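Local coordinates for SA0254 protein (Staphylococcus aureus subsp. aureus, PDB 2OOI) that is of unknown function but carries a UTRA domain, the effector-sensing module of HutC-type GntR transcription regulators, and so probably binds a small-molecule ligand, at residues B[147-151]-B[152-156]; B[56-60]-B[61-65]; B[32-35]-B[36-39]. All coordinates share one frame; numbering follows the deposited sequence.

Interaction 1 (B[147-151]-B[152-156])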
ATOM      1  N   ILE B 147      -1.169  12.266   2.605  1.00 49.32           N
ATOM      2  CA  ILE B 147      -2.577  11.962   2.531  1.00 49.24           C
ATOM      3  C   ILE B 147      -2.958  11.138   3.739  1.00 49.48           C
ATOM      4  O   ILE B 147      -2.237  10.211   4.099  1.00 49.38           O
ATOM      5  CB  ILE B 147      -2.864  11.196   1.273  1.00 49.32           C
ATOM      6  CG1 ILE B 147      -2.321  11.988   0.077  1.00 49.74           C
ATOM      7  CG2 ILE B 147      -4.351  10.908   1.146  1.00 49.40           C
ATOM      8  CD1 ILE B 147      -2.733  11.437  -1.281  1.00 48.76           C
ATOM      9  N   VAL B 148      -4.065  11.483   4.398  1.00 49.50           N
ATOM     10  CA  VAL B 148      -4.625  10.549   5.390  1.00 49.35           C
ATOM     11  C   VAL B 148      -5.966  10.018   4.878  1.00 49.10           C
ATOM     12  O   VAL B 148      -6.884  10.772   4.603  1.00 48.94           O
ATOM     13  CB  VAL B 148      -4.550  11.085   6.872  1.00 49.18           C
ATOM     14  CG1 VAL B 148      -5.212  10.149   7.793  1.00 49.37           C
ATOM     15  CG2 VAL B 148      -3.178  11.412   7.313  1.00 47.72           C
ATOM     16  N   PHE B 149      -6.015   8.701   4.682  1.00 49.35           N
ATOM     17  CA  PHE B 149      -7.159   8.029   4.086  1.00 49.16           C
ATOM     18  C   PHE B 149      -8.206   7.594   5.105  1.00 49.18           C
ATOM     19  O   PHE B 149      -7.899   7.170   6.224  1.00 48.31           O
ATOM     20  CB  PHE B 149      -6.703   6.793   3.321  1.00 49.41           C
ATOM     21  CG  PHE B 149      -6.022   7.093   2.008  1.00 49.43           C
ATOM     22  CD1 PHE B 149      -4.651   7.139   1.916  1.00 49.66           C
ATOM     23  CD2 PHE B 149      -6.771   7.312   0.859  1.00 50.55           C
ATOM     24  CE1 PHE B 149      -4.029   7.415   0.699  1.00 50.03           C
ATOM     25  CE2 PHE B 149      -6.160   7.580  -0.348  1.00 49.84           C
ATOM     26  CZ  PHE B 149      -4.784   7.621  -0.428  1.00 49.88           C
ATOM     27  N   HIS B 150      -9.460   7.720   4.686  1.00 49.93           N
ATOM     28  CA  HIS B 150     -10.605   7.130   5.381  1.00 50.10           C
ATOM     29  C   HIS B 150     -10.483   5.611   5.298  1.00 50.13           C
ATOM     30  O   HIS B 150     -10.416   5.069   4.207  1.00 50.34           O
ATOM     31  CB  HIS B 150     -11.890   7.592   4.686  1.00 49.85           C
ATOM     32  CG  HIS B 150     -13.133   7.197   5.407  1.00 50.06           C
ATOM     33  ND1 HIS B 150     -13.943   8.112   6.048  1.00 50.24           N
ATOM     34  CD2 HIS B 150     -13.689   5.980   5.620  1.00 48.55           C
ATOM     35  CE1 HIS B 150     -14.955   7.472   6.610  1.00 50.44           C
ATOM     36  NE2 HIS B 150     -14.819   6.176   6.371  1.00 49.76           N
ATOM     37  N   TYR B 151     -10.462   4.915   6.425  1.00 50.55           N
ATOM     38  CA  TYR B 151     -10.108   3.504   6.388  1.00 51.43           C
ATOM     39  C   TYR B 151     -11.141   2.565   5.774  1.00 52.29           C
ATOM     40  O   TYR B 151     -10.769   1.490   5.301  1.00 52.45           O
ATOM     41  CB  TYR B 151      -9.671   3.002   7.751  1.00 50.91           C
ATOM     42  CG  TYR B 151     -10.777   2.598   8.666  1.00 50.87           C
ATOM     43  CD1 TYR B 151     -11.069   1.263   8.869  1.00 50.55           C
ATOM     44  CD2 TYR B 151     -11.522   3.548   9.356  1.00 49.71           C
ATOM     45  CE1 TYR B 151     -12.086   0.887   9.708  1.00 50.35           C
ATOM     46  CE2 TYR B 151     -12.520   3.178  10.204  1.00 50.12           C
ATOM     47  CZ  TYR B 151     -12.801   1.844  10.374  1.00 50.09           C
ATOM     48  OH  TYR B 151     -13.798   1.450  11.218  1.00 51.05           O
ATOM     49  N   ARG B 152     -12.416   2.943   5.805  1.00 53.42           N
ATOM     50  CA  ARG B 152     -13.482   2.146   5.182  1.00 55.02           C
ATOM     51  C   ARG B 152     -13.627   2.438   3.692  1.00 55.40           C
ATOM     52  O   ARG B 152     -13.820   1.528   2.902  1.00 55.38           O
ATOM     53  CB  ARG B 152     -14.835   2.372   5.863  1.00 54.87           C
ATOM     54  CG  ARG B 152     -14.936   1.846   7.285  1.00 56.58           C
ATOM     55  CD  ARG B 152     -16.334   2.125   7.937  1.00 58.64           C
ATOM     56  NE  ARG B 152     -16.357   1.615   9.315  1.00 62.54           N
ATOM     57  CZ  ARG B 152     -17.361   1.734  10.208  1.00 64.27           C
ATOM     58  NH1 ARG B 152     -18.550   2.293   9.898  1.00 64.18           N
ATOM     59  NH2 ARG B 152     -17.186   1.246  11.443  1.00 64.37           N
ATOM     60  N   HIS B 153     -13.513   3.696   3.310  1.00 56.15           N
ATOM     61  CA  HIS B 153     -13.826   4.102   1.964  1.00 57.06           C
ATOM     62  C   HIS B 153     -12.657   3.865   1.020  1.00 58.14           C
ATOM     63  O   HIS B 153     -12.863   3.876  -0.184  1.00 59.21           O
ATOM     64  CB  HIS B 153     -14.214   5.583   1.913  1.00 56.87           C
ATOM     65  CG  HIS B 153     -15.516   5.906   2.586  1.00 56.73           C
ATOM     66  ND1 HIS B 153     -15.924   7.196   2.845  1.00 56.33           N
ATOM     67  CD2 HIS B 153     -16.473   5.101   3.107  1.00 55.69           C
ATOM     68  CE1 HIS B 153     -17.086   7.173   3.474  1.00 54.56           C
ATOM     69  NE2 HIS B 153     -17.441   5.914   3.646  1.00 55.11           N
ATOM     70  N   ALA B 154     -11.445   3.659   1.543  1.00 59.03           N
ATOM     71  CA  ALA B 154     -10.238   3.502   0.710  1.00 59.64           C
ATOM     72  C   ALA B 154      -9.804   2.043   0.683  1.00 60.61           C
ATOM     73  O   ALA B 154      -9.536   1.444   1.726  1.00 60.79           O
ATOM     74  CB  ALA B 154      -9.096   4.373   1.231  1.00 59.34           C
ATOM     75  N   GLN B 155      -9.735   1.477  -0.520  1.00 61.61           N
ATOM     76  CA  GLN B 155      -9.427   0.054  -0.727  1.00 61.86           C
ATOM     77  C   GLN B 155      -8.469  -0.024  -1.922  1.00 62.21           C
ATOM     78  O   GLN B 155      -8.783   0.461  -2.983  1.00 62.71           O
ATOM     79  CB  GLN B 155     -10.711  -0.733  -0.988  1.00 61.78           C
ATOM     80  CG  GLN B 155     -11.860  -0.543   0.065  1.00 63.18           C
ATOM     81  CD  GLN B 155     -11.803  -1.538   1.253  1.00 65.74           C
ATOM     82  OE1 GLN B 155     -11.787  -2.762   1.073  1.00 65.73           O
ATOM     83  NE2 GLN B 155     -11.775  -0.996   2.476  1.00 68.50           N
ATOM     84  N   PHE B 156      -7.292  -0.612  -1.745  1.00 62.71           N
ATOM     85  CA  PHE B 156      -6.174  -0.383  -2.665  1.00 63.01           C
ATOM     86  C   PHE B 156      -5.856  -1.600  -3.533  1.00 63.81           C
ATOM     87  O   PHE B 156      -6.317  -2.715  -3.247  1.00 63.83           O
ATOM     88  CB  PHE B 156      -4.941   0.051  -1.866  1.00 62.66           C
ATOM     89  CG  PHE B 156      -5.151   1.311  -1.068  1.00 61.99           C
ATOM     90  CD1 PHE B 156      -5.682   1.258   0.214  1.00 61.37           C
ATOM     91  CD2 PHE B 156      -4.829   2.546  -1.603  1.00 61.15           C
ATOM     92  CE1 PHE B 156      -5.897   2.404   0.948  1.00 61.45           C
ATOM     93  CE2 PHE B 156      -5.028   3.709  -0.868  1.00 62.16           C
ATOM     94  CZ  PHE B 156      -5.566   3.639   0.409  1.00 61.99           C
TER
HETATM   95  O   HOH W   1      -8.484   1.128   4.041  1.00 52.48           O
HETATM   96  O   HOH W   2     -15.203  -0.922  12.307  1.00 73.36           O
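The alpha-turn that takes the chain off strand 141-150 toward strand 156-160 is flanked by two ring pairs, His150 on His153 and Phe149 on Phe156. Its backbone closure runs from Ala154 N to His150 O, a weak bond of 3.2 Å, and a water bridges the turn, donating to both Tyr151 O and Ala154 O. Three residues after His150, His153 lays its imidazole over that of His150 in a face-to-face stack, centroids 3.8 Å apart and planes only 6° from parallel. A flat polar ring suits His153, which can lie on its partner while its ND1 bonds to Val62 O on strand 61-71. Next along the chain from His150, Tyr151 has its first torsion at 84°, which sets CG between the backbone N and the carbonyl carbon, and the ring runs alongside the extended chain of Arg152. CG of Arg152 lies over the ring face, 3.9 Å from the centroid, as a CH-pi contact; further out, Arg152 NE donates to Tyr151 OH at 3.2 Å, the hydroxyl standing 24° out of the guanidinium plane. A second water joins this OH to Arg152 NH2, so hydroxyl and guanidinium are linked twice. On the buried side the Phe156 ring meets Phe149 in a T-shaped pair, centroids 5.0 Å apart, with CZ of Phe156 over the centre of one face and Ile147 CG2 at the opposite face. The small methyl of Ala154 fits beside them, CB 3.8 Å from Phe149 CD2. Phe156 also meets Phe106 of the second subunit and pairs there in an antiparallel ladder. The whole is an alpha-turn at a strand end, leading into a strand of the dimer interface.

Interaction 2 (B[56-60]-B[61-65])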
ATOM      1  N   ARG B  56     -11.016  15.330   0.068  1.00 57.12           N
ATOM      2  CA  ARG B  56     -11.386  14.689  -1.205  1.00 58.16           C
ATOM      3  C   ARG B  56     -12.460  13.625  -1.059  1.00 58.65           C
ATOM      4  O   ARG B  56     -12.470  12.857  -0.108  1.00 58.89           O
ATOM      5  CB  ARG B  56     -10.157  14.066  -1.861  1.00 58.15           C
ATOM      6  CG  ARG B  56      -8.944  14.969  -1.752  1.00 59.52           C
ATOM      7  CD  ARG B  56      -7.964  14.792  -2.883  1.00 59.25           C
ATOM      8  NE  ARG B  56      -8.533  15.247  -4.138  1.00 59.14           N
ATOM      9  CZ  ARG B  56      -7.961  15.075  -5.320  1.00 60.43           C
ATOM     10  NH1 ARG B  56      -6.789  14.471  -5.417  1.00 62.26           N
ATOM     11  NH2 ARG B  56      -8.578  15.492  -6.415  1.00 62.26           N
ATOM     12  N   PHE B  57     -13.357  13.589  -2.035  1.00 59.61           N
ATOM     13  CA  PHE B  57     -14.516  12.690  -2.030  1.00 59.85           C
ATOM     14  C   PHE B  57     -14.532  11.890  -3.315  1.00 60.44           C
ATOM     15  O   PHE B  57     -14.174  12.402  -4.373  1.00 60.25           O
ATOM     16  CB  PHE B  57     -15.819  13.490  -1.939  1.00 58.77           C
ATOM     17  CG  PHE B  57     -15.884  14.442  -0.771  1.00 58.13           C
ATOM     18  CD1 PHE B  57     -16.631  14.128   0.361  1.00 57.08           C
ATOM     19  CD2 PHE B  57     -15.218  15.657  -0.807  1.00 56.84           C
ATOM     20  CE1 PHE B  57     -16.705  15.021   1.446  1.00 56.95           C
ATOM     21  CE2 PHE B  57     -15.296  16.551   0.274  1.00 56.97           C
ATOM     22  CZ  PHE B  57     -16.036  16.228   1.397  1.00 56.35           C
ATOM     23  N   VAL B  58     -14.942  10.635  -3.209  1.00 61.76           N
ATOM     24  CA  VAL B  58     -15.306   9.831  -4.374  1.00 63.08           C
ATOM     25  C   VAL B  58     -16.789   9.482  -4.251  1.00 64.05           C
ATOM     26  O   VAL B  58     -17.195   8.696  -3.382  1.00 64.24           O
ATOM     27  CB  VAL B  58     -14.432   8.558  -4.530  1.00 63.42           C
ATOM     28  CG1 VAL B  58     -13.037   8.940  -5.036  1.00 63.91           C
ATOM     29  CG2 VAL B  58     -14.312   7.785  -3.211  1.00 64.90           C
ATOM     30  N   ASP B  59     -17.600  10.122  -5.089  1.00 64.81           N
ATOM     31  CA  ASP B  59     -19.047   9.879  -5.125  1.00 65.17           C
ATOM     32  C   ASP B  59     -19.757  10.381  -3.870  1.00 65.41           C
ATOM     33  O   ASP B  59     -20.695   9.767  -3.388  1.00 66.08           O
ATOM     34  CB  ASP B  59     -19.342   8.384  -5.369  1.00 65.87           C
ATOM     35  CG  ASP B  59     -19.033   7.956  -6.793  1.00 67.43           C
ATOM     36  OD1 ASP B  59     -18.823   8.852  -7.660  1.00 68.03           O
ATOM     37  OD2 ASP B  59     -19.015   6.714  -7.026  1.00 69.57           O
ATOM     38  N   ASP B  60     -19.320  11.518  -3.344  1.00 65.50           N
ATOM     39  CA  ASP B  60     -19.884  12.052  -2.091  1.00 64.81           C
ATOM     40  C   ASP B  60     -19.448  11.284  -0.830  1.00 64.26           C
ATOM     41  O   ASP B  60     -19.773  11.725   0.288  1.00 64.71           O
ATOM     42  CB  ASP B  60     -21.410  12.103  -2.157  1.00 65.39           C
ATOM     43  CG  ASP B  60     -21.907  12.805  -3.402  1.00 67.38           C
ATOM     44  OD1 ASP B  60     -21.564  14.000  -3.571  1.00 69.96           O
ATOM     45  OD2 ASP B  60     -22.635  12.167  -4.203  1.00 70.30           O
ATOM     46  N   ASP B  61     -18.727  10.168  -0.995  1.00 62.21           N
ATOM     47  CA  ASP B  61     -18.034   9.559   0.130  1.00 61.26           C
ATOM     48  C   ASP B  61     -16.655  10.191   0.349  1.00 59.97           C
ATOM     49  O   ASP B  61     -15.838  10.225  -0.573  1.00 59.87           O
ATOM     50  CB  ASP B  61     -17.870   8.052  -0.091  1.00 61.73           C
ATOM     51  CG  ASP B  61     -19.183   7.313  -0.023  1.00 61.75           C
ATOM     52  OD1 ASP B  61     -20.236   7.960   0.168  1.00 60.50           O
ATOM     53  OD2 ASP B  61     -19.146   6.080  -0.155  1.00 63.20           O
ATOM     54  N   VAL B  62     -16.392  10.666   1.568  1.00 57.94           N
ATOM     55  CA  VAL B  62     -15.090  11.258   1.887  1.00 57.12           C
ATOM     56  C   VAL B  62     -13.965  10.200   1.810  1.00 56.10           C
ATOM     57  O   VAL B  62     -14.061   9.144   2.420  1.00 55.65           O
ATOM     58  CB  VAL B  62     -15.101  11.971   3.265  1.00 56.81           C
ATOM     59  CG1 VAL B  62     -15.147  10.965   4.414  1.00 55.37           C
ATOM     60  CG2 VAL B  62     -13.916  12.892   3.380  1.00 56.55           C
ATOM     61  N   LEU B  63     -12.917  10.492   1.037  1.00 54.70           N
ATOM     62  CA  LEU B  63     -11.865   9.532   0.777  1.00 54.12           C
ATOM     63  C   LEU B  63     -10.645   9.818   1.633  1.00 53.74           C
ATOM     64  O   LEU B  63     -10.100   8.914   2.273  1.00 53.60           O
ATOM     65  CB  LEU B  63     -11.492   9.558  -0.702  1.00 53.78           C
ATOM     66  CG  LEU B  63     -10.394   8.574  -1.144  1.00 54.05           C
ATOM     67  CD1 LEU B  63     -10.866   7.105  -1.013  1.00 51.65           C
ATOM     68  CD2 LEU B  63      -9.891   8.925  -2.575  1.00 52.75           C
ATOM     69  N   CYS B  64     -10.213  11.073   1.653  1.00 53.42           N
ATOM     70  CA  CYS B  64      -8.975  11.439   2.344  1.00 53.43           C
ATOM     71  C   CYS B  64      -8.784  12.933   2.514  1.00 53.10           C
ATOM     72  O   CYS B  64      -9.402  13.732   1.801  1.00 52.84           O
ATOM     73  CB  CYS B  64      -7.792  10.950   1.540  1.00 53.49           C
ATOM     74  SG  CYS B  64      -7.888  11.576  -0.137  1.00 53.62           S
ATOM     75  N   ILE B  65      -7.918  13.283   3.462  1.00 52.59           N
ATOM     76  CA  ILE B  65      -7.420  14.645   3.608  1.00 53.10           C
ATOM     77  C   ILE B  65      -6.050  14.670   2.948  1.00 52.70           C
ATOM     78  O   ILE B  65      -5.258  13.780   3.169  1.00 52.39           O
ATOM     79  CB  ILE B  65      -7.239  15.051   5.084  1.00 53.21           C
ATOM     80  CG1 ILE B  65      -8.418  14.574   5.939  1.00 54.13           C
ATOM     81  CG2 ILE B  65      -7.062  16.545   5.201  1.00 51.66           C
ATOM     82  CD1 ILE B  65      -8.063  14.316   7.409  1.00 53.96           C
TER
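Arg56 and Cys64 pair across a two-residue beta hairpin, a few residues from its turn, in the local antiparallel contact that joins strands 49-58 and 61-71 in the central sheet of the UTRA domain. A type I' turn from Val58 to Asp61 reverses the chain. Asp59 and Asp60 both take positive phi there, and aspartate is among the non-glycine residues that tolerate it. Val58 N donates to Asp61 O at 2.8 Å, whereas the return bond from Asp61 N to Val58 O is longer, its donor well above the carbonyl plane. Beyond the turn a classic beta bulge sets Leu63 and Cys64 both against Arg56: Arg56 O takes a bond of 2.7 Å from Leu63 N and a weak one from Cys64 N, while Arg56 N reaches Cys64 O at 2.9 Å and 168°. On one face of the sheet Val62 lays its CG2 over the Phe57 ring, 4.0 Å from CE1, a branched side chain against an aromatic one. On the other, Val58 CG1 meets Leu63 CD2 obliquely, and Leu63 packs on toward Ala154. The Arg56 side chain bends at chi3 (67°) and leads off to a long, weak ion pair with Glu66, and the side chain of Arg56 lies about 4 Å from a bound zinc ion. Nearer its root, Arg56 CB rests 3.8 Å from Cys64 SG.

Interaction 3 (B[32-35]-B[36-39])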
ATOM      1  N   THR B  32       8.558  31.164   2.833  1.00 50.96           N
ATOM      2  CA  THR B  32       9.453  30.267   3.570  1.00 51.63           C
ATOM      3  C   THR B  32       8.849  28.898   3.885  1.00 52.14           C
ATOM      4  O   THR B  32       8.078  28.736   4.829  1.00 52.59           O
ATOM      5  CB  THR B  32       9.980  30.907   4.868  1.00 51.72           C
ATOM      6  OG1 THR B  32      10.641  32.123   4.541  1.00 52.27           O
ATOM      7  CG2 THR B  32      10.963  29.964   5.564  1.00 51.25           C
ATOM      8  N   PRO B  33       9.229  27.900   3.110  1.00 52.80           N
ATOM      9  CA  PRO B  33       8.765  26.548   3.320  1.00 53.52           C
ATOM     10  C   PRO B  33       9.275  25.911   4.610  1.00 54.09           C
ATOM     11  O   PRO B  33      10.344  26.228   5.065  1.00 54.67           O
ATOM     12  CB  PRO B  33       9.359  25.791   2.124  1.00 54.15           C
ATOM     13  CG  PRO B  33      10.521  26.565   1.713  1.00 53.86           C
ATOM     14  CD  PRO B  33      10.137  27.995   1.960  1.00 53.30           C
ATOM     15  N   PRO B  34       8.515  24.987   5.191  1.00 54.47           N
ATOM     16  CA  PRO B  34       9.026  24.322   6.385  1.00 54.22           C
ATOM     17  C   PRO B  34      10.353  23.633   6.141  1.00 54.51           C
ATOM     18  O   PRO B  34      10.699  23.355   4.996  1.00 54.54           O
ATOM     19  CB  PRO B  34       7.956  23.266   6.686  1.00 53.88           C
ATOM     20  CG  PRO B  34       6.749  23.713   6.016  1.00 54.11           C
ATOM     21  CD  PRO B  34       7.167  24.523   4.824  1.00 54.11           C
ATOM     22  N   LYS B  35      11.067  23.346   7.228  1.00 55.08           N
ATOM     23  CA  LYS B  35      12.367  22.702   7.177  1.00 54.79           C
ATOM     24  C   LYS B  35      12.326  21.425   6.360  1.00 55.08           C
ATOM     25  O   LYS B  35      13.147  21.253   5.469  1.00 56.14           O
ATOM     26  CB  LYS B  35      12.874  22.363   8.581  1.00 55.24           C
ATOM     27  CG  LYS B  35      13.906  21.200   8.614  1.00 55.55           C
ATOM     28  CD  LYS B  35      14.530  21.039   9.987  1.00 56.14           C
ATOM     29  CE  LYS B  35      15.979  20.574   9.935  1.00 56.79           C
ATOM     30  NZ  LYS B  35      16.344  19.975  11.268  1.00 57.84           N
ATOM     31  N   SER B  36      11.416  20.505   6.659  1.00 54.10           N
ATOM     32  CA  SER B  36      11.468  19.236   5.969  1.00 53.70           C
ATOM     33  C   SER B  36      11.021  19.384   4.545  1.00 53.62           C
ATOM     34  O   SER B  36      11.340  18.540   3.721  1.00 54.43           O
ATOM     35  CB  SER B  36      10.624  18.166   6.652  1.00 53.41           C
ATOM     36  OG  SER B  36       9.290  18.328   6.287  1.00 53.21           O
ATOM     37  N   VAL B  37      10.270  20.432   4.243  1.00 53.22           N
ATOM     38  CA  VAL B  37       9.900  20.669   2.865  1.00 53.37           C
ATOM     39  C   VAL B  37      11.109  21.212   2.073  1.00 53.99           C
ATOM     40  O   VAL B  37      11.270  20.881   0.904  1.00 53.62           O
ATOM     41  CB  VAL B  37       8.619  21.551   2.748  1.00 53.22           C
ATOM     42  CG1 VAL B  37       8.458  22.105   1.340  1.00 51.06           C
ATOM     43  CG2 VAL B  37       7.371  20.746   3.181  1.00 49.22           C
ATOM     44  N   GLN B  38      11.979  22.001   2.710  1.00 54.96           N
ATOM     45  CA  GLN B  38      13.218  22.436   2.054  1.00 56.02           C
ATOM     46  C   GLN B  38      14.072  21.248   1.761  1.00 56.56           C
ATOM     47  O   GLN B  38      14.551  21.087   0.651  1.00 56.83           O
ATOM     48  CB  GLN B  38      14.041  23.391   2.913  1.00 56.15           C
ATOM     49  CG  GLN B  38      13.317  24.655   3.183  1.00 57.95           C
ATOM     50  CD  GLN B  38      14.125  25.699   3.940  1.00 59.11           C
ATOM     51  OE1 GLN B  38      13.641  26.853   4.091  1.00 63.69           O
ATOM     52  NE2 GLN B  38      15.346  25.328   4.420  1.00 60.12           N
ATOM     53  N   ASP B  39      14.280  20.430   2.783  1.00 57.71           N
ATOM     54  CA  ASP B  39      15.067  19.247   2.641  1.00 58.02           C
ATOM     55  C   ASP B  39      14.493  18.525   1.458  1.00 58.22           C
ATOM     56  O   ASP B  39      15.157  18.363   0.448  1.00 58.61           O
ATOM     57  CB  ASP B  39      14.970  18.380   3.883  1.00 58.39           C
ATOM     58  CG  ASP B  39      15.932  17.213   3.849  1.00 59.87           C
ATOM     59  OD1 ASP B  39      16.682  17.056   2.842  1.00 65.28           O
ATOM     60  OD2 ASP B  39      15.955  16.456   4.840  1.00 65.62           O
TER
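Pro34 O accepts the first helical bond of helix 35-41, from Gln38 N at 2.9 Å, and a weaker one from Val37 N. One residue on, Asp39 N donates to Lys35 O at 3.0 Å in an almost straight bond of 175°, the donor lying in the carbonyl plane. Pro34 is thus the N-cap, and proline fits there: the backbone N of an N-cap residue lies ahead of the helical hydrogen bonding, so a nitrogen without a hydrogen costs the helix nothing.

Apolar contacts seal the same step. The Pro34 ring lies side by side with Val37, CD of the proline 3.9 Å from CB of the valine. Pro33 CB touches Val37 CG1 at 3.9 Å, which the valine's first torsion brings about by setting CG1 anti to its backbone N (164°). The Pro33 ring also meets Gln38 at about a right angle, its CG 3.7 Å from Gln38 CG; the aliphatic part of the glutamine does the touching, and the chain runs out straight beyond it. Lys35, Ser36 and Asp39 are polar residues, suited to the exposed side of the turn.

Outside this shell, Pro33 packs on Leu43 and Gln38 on Ala45, both in the loop that leaves the helix. Pro34 and Val37 rest on Tyr69 of strand 61-71, so the helix inserted between strands 20-30 and 49-58 is seated against the next strand of the sheet.

How the interactions relate
From the N terminus the three contacts come in series, none nested in or crossing another. Interaction 3 starts the helix within the connection between strands 20-30 and 49-58. Interaction 2 then closes the hairpin from 49-58 into 61-71, and interaction 1 turns the chain as strand 141-150 ends. Strand 61-71 relates all three: its start belongs to interaction 2 and neighbours 141-150, while Tyr69 further along meets the helix. Interactions 1 and 2 touch directly, with a probable hydrogen bond from His150 N to Leu63 O of 2.8 Å; interaction 3 lies on the opposite side of the chain's centre, its own centre about 27 Å from that of interaction 1.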